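Local structure of heme-binding protein A / AI-2 binding protein A (Helicobacter pylori SS1, 6OFQ) at residues Asn337-Thr342 with Lys486-Ile491. The protein serves as a type II periplasmic substrate-binding protein of an ABC transporter, binding peptides such as STSA. Numbering follows the deposited sequence.
Sequences NPFPPT and KAQEII
The amide of Q488 touches N337 with its oxygen and F339 with its carbon and nitrogen side, an instance of a helix glutamine that covers the face of a loop asparagine while bonding to the loop's backbone. The polar link between N337 and the helix runs through a water, which donates to both N337 OD1, at 2.7 Å, and the backbone oxygen Q488 O, at 2.8 Å. Q488 OE1 rests over the face of the N337 amide, 2.9 Å from N337 CG and with the planes 79° apart; N337 ND2, poorly angled for OE1, donates instead to N347 O. Q488 OE1 and NE2 reach the loop through N347 N and G345 O, and NE2 also bonds back to Y484 O within helix 477-494. Here, in the two-lobed type II periplasmic binding protein fold, that helix meets the loop that leaves strand 332-334, next to helix 436-443. In van der Waals contact, with CG between the backbone N and the carbonyl carbon (chi1 63°), the far end of the F339 ring comes near Q488; F339 CE1 lies 3.6 Å from Q488 CD, with ring and amide planes inclined by 44°. Apolar contact adds P338, whose CG rests 4.0 Å from I491 CG2 and 4.1 Å from I491 CD1, while L439 and Y497 also touch the proline.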
ATOM      1  N   ASN A 337      -0.836  15.212  10.272  1.00  4.01           N
ATOM      2  CA  ASN A 337      -0.347  13.971  10.900  1.00  3.78           C
ATOM      3  C   ASN A 337       0.040  12.940   9.857  1.00  3.27           C
ATOM      4  O   ASN A 337      -0.299  13.042   8.664  1.00  3.67           O
ATOM      5  CB  ASN A 337      -1.415  13.399  11.849  1.00  3.96           C
ATOM      6  CG  ASN A 337      -1.821  14.418  12.916  1.00  4.05           C
ATOM      7  OD1 ASN A 337      -0.921  14.870  13.649  1.00  4.44           O
ATOM      8  ND2 ASN A 337      -3.095  14.833  12.937  1.00  4.15           N
ATOM      9  N   PRO A 338       0.708  11.853  10.268  1.00  3.46           N
ATOM     10  CA  PRO A 338       1.177  10.880   9.263  1.00  3.73           C
ATOM     11  C   PRO A 338       0.105  10.112   8.535  1.00  3.96           C
ATOM     12  O   PRO A 338       0.409   9.530   7.508  1.00  4.68           O
ATOM     13  CB  PRO A 338       2.055   9.919  10.031  1.00  3.90           C
ATOM     14  CG  PRO A 338       2.510  10.750  11.205  1.00  4.25           C
ATOM     15  CD  PRO A 338       1.336  11.615  11.586  1.00  4.07           C
ATOM     16  N   PHE A 339      -1.123  10.109   9.025  1.00  4.20           N
ATOM     17  CA  PHE A 339      -2.250   9.384   8.431  1.00  4.15           C
ATOM     18  C   PHE A 339      -3.446  10.323   8.280  1.00  4.49           C
ATOM     19  O   PHE A 339      -3.533  11.319   8.995  1.00  4.21           O
ATOM     20  CB  PHE A 339      -2.568   8.123   9.227  1.00  4.12           C
ATOM     21  CG  PHE A 339      -3.011   8.394  10.627  1.00  4.16           C
ATOM     22  CD1 PHE A 339      -2.130   8.392  11.684  1.00  4.10           C
ATOM     23  CD2 PHE A 339      -4.356   8.474  10.936  1.00  4.35           C
ATOM     24  CE1 PHE A 339      -2.589   8.609  12.982  1.00  4.62           C
ATOM     25  CE2 PHE A 339      -4.821   8.702  12.209  1.00  4.52           C
ATOM     26  CZ  PHE A 339      -3.957   8.716  13.258  1.00  4.31           C
ATOM     27  N   PRO A 340      -4.390   9.991   7.404  1.00  4.72           N
ATOM     28  CA  PRO A 340      -5.476  10.925   7.080  1.00  4.86           C
ATOM     29  C   PRO A 340      -6.599  10.894   8.119  1.00  5.38           C
ATOM     30  O   PRO A 340      -6.782   9.886   8.819  1.00  4.82           O
ATOM     31  CB  PRO A 340      -5.935  10.465   5.707  1.00  4.85           C
ATOM     32  CG  PRO A 340      -5.650   8.999   5.691  1.00  5.40           C
ATOM     33  CD  PRO A 340      -4.320   8.895   6.427  1.00  4.95           C
ATOM     34  N   PRO A 341      -7.420  11.957   8.130  1.00  5.46           N
ATOM     35  CA  PRO A 341      -8.481  12.112   9.117  1.00  5.95           C
ATOM     36  C   PRO A 341      -9.683  11.202   8.896  1.00  6.92           C
ATOM     37  O   PRO A 341     -10.566  11.189   9.755  1.00  8.51           O
ATOM     38  CB  PRO A 341      -8.835  13.595   9.055  1.00  6.20           C
ATOM     39  CG  PRO A 341      -8.354  14.040   7.775  1.00  5.84           C
ATOM     40  CD  PRO A 341      -7.186  13.213   7.390  1.00  5.49           C
ATOM     41  N   THR A 342      -9.666  10.442   7.810  1.00  6.76           N
ATOM     42  CA  THR A 342     -10.633   9.352   7.607  1.00  6.85           C
ATOM     43  C   THR A 342     -10.364   8.168   8.537  1.00  8.07           C
ATOM     44  O   THR A 342     -11.231   7.313   8.547  1.00 10.44           O
ATOM     45  CB  THR A 342     -10.578   8.916   6.155  1.00  7.71           C
ATOM     46  OG1 THR A 342      -9.178   8.879   5.759  1.00  8.86           O
ATOM     47  CG2 THR A 342     -11.278   9.935   5.300  1.00  7.45           C
ATOM     48  N   LYS A 486      -0.747  11.154  21.579  1.00  5.37           N
ATOM     49  CA  LYS A 486       0.542  11.560  22.108  1.00  6.74           C
ATOM     50  C   LYS A 486       1.629  11.222  21.093  1.00  5.85           C
ATOM     51  O   LYS A 486       2.560  12.021  20.898  1.00  6.71           O
ATOM     52  CB  LYS A 486       0.858  10.894  23.471  1.00  9.18           C
ATOM     53  CG  LYS A 486      -0.071  11.265  24.610  1.00 15.49           C
ATOM     54  CD  LYS A 486       0.195  10.483  25.893  1.00 22.04           C
ATOM     55  CE  LYS A 486      -0.928  10.855  26.865  1.00 28.26           C
ATOM     56  NZ  LYS A 486      -1.017   9.779  27.891  1.00 38.49           N
ATOM     57  N   ALA A 487       1.553  10.048  20.460  1.00  5.58           N
ATOM     58  CA  ALA A 487       2.552   9.725  19.460  1.00  5.69           C
ATOM     59  C   ALA A 487       2.610  10.790  18.352  1.00  5.28           C
ATOM     60  O   ALA A 487       3.683  11.149  17.852  1.00  5.26           O
ATOM     61  CB  ALA A 487       2.353   8.317  18.913  1.00  6.20           C
ATOM     62  N   GLN A 488       1.457  11.269  17.896  1.00  5.08           N
ATOM     63  CA  GLN A 488       1.395  12.280  16.847  1.00  5.31           C
ATOM     64  C   GLN A 488       2.038  13.557  17.293  1.00  5.47           C
ATOM     65  O   GLN A 488       2.649  14.243  16.486  1.00  5.89           O
ATOM     66  CB  GLN A 488      -0.047  12.435  16.403  1.00  5.39           C
ATOM     67  CG  GLN A 488      -0.520  11.316  15.512  1.00  4.90           C
ATOM     68  CD  GLN A 488      -2.021  11.321  15.326  1.00  4.53           C
ATOM     69  OE1 GLN A 488      -2.547  12.029  14.470  1.00  4.37           O
ATOM     70  NE2 GLN A 488      -2.709  10.673  16.246  1.00  4.80           N
ATOM     71  N   GLU A 489       1.904  13.909  18.575  1.00  5.87           N
ATOM     72  CA  GLU A 489       2.665  15.051  19.057  1.00  6.84           C
ATOM     73  C   GLU A 489       4.172  14.949  18.910  1.00  6.71           C
ATOM     74  O   GLU A 489       4.892  15.895  18.565  1.00  7.28           O
ATOM     75  CB  GLU A 489       2.338  15.354  20.532  1.00  8.59           C
ATOM     76  CG  GLU A 489       0.903  15.686  20.824  1.00 11.65           C
ATOM     77  CD  GLU A 489       0.690  15.803  22.336  1.00 17.49           C
ATOM     78  OE1 GLU A 489       1.519  15.485  23.246  1.00 22.02           O
ATOM     79  OE2 GLU A 489      -0.462  16.157  22.610  1.00 27.48           O
ATOM     80  N   ILE A 490       4.686  13.773  19.265  1.00  5.95           N
ATOM     81  CA  ILE A 490       6.141  13.526  19.273  1.00  6.06           C
ATOM     82  C   ILE A 490       6.649  13.625  17.835  1.00  5.70           C
ATOM     83  O   ILE A 490       7.662  14.298  17.586  1.00  6.14           O
ATOM     84  CB  ILE A 490       6.518  12.187  19.932  1.00  6.93           C
ATOM     85  CG1 ILE A 490       6.172  12.268  21.442  1.00  8.28           C
ATOM     86  CG2 ILE A 490       7.990  11.880  19.712  1.00  6.81           C
ATOM     87  CD1 ILE A 490       6.364  10.930  22.072  1.00  9.38           C
ATOM     88  N   ILE A 491       6.030  12.946  16.879  1.00  5.02           N
ATOM     89  CA  ILE A 491       6.579  12.965  15.528  1.00  5.01           C
ATOM     90  C   ILE A 491       6.416  14.367  14.919  1.00  5.71           C
ATOM     91  O   ILE A 491       7.318  14.813  14.202  1.00  6.33           O
ATOM     92  CB  ILE A 491       5.959  11.857  14.646  1.00  4.80           C
ATOM     93  CG1 ILE A 491       6.687  11.754  13.300  1.00  4.85           C
ATOM     94  CG2 ILE A 491       4.474  12.048  14.451  1.00  5.56           C
ATOM     95  CD1 ILE A 491       6.382  10.551  12.447  1.00  4.92           C
TER
HETATM   96  O   HOH W   1       1.712  14.319  13.800  1.00  5.24           O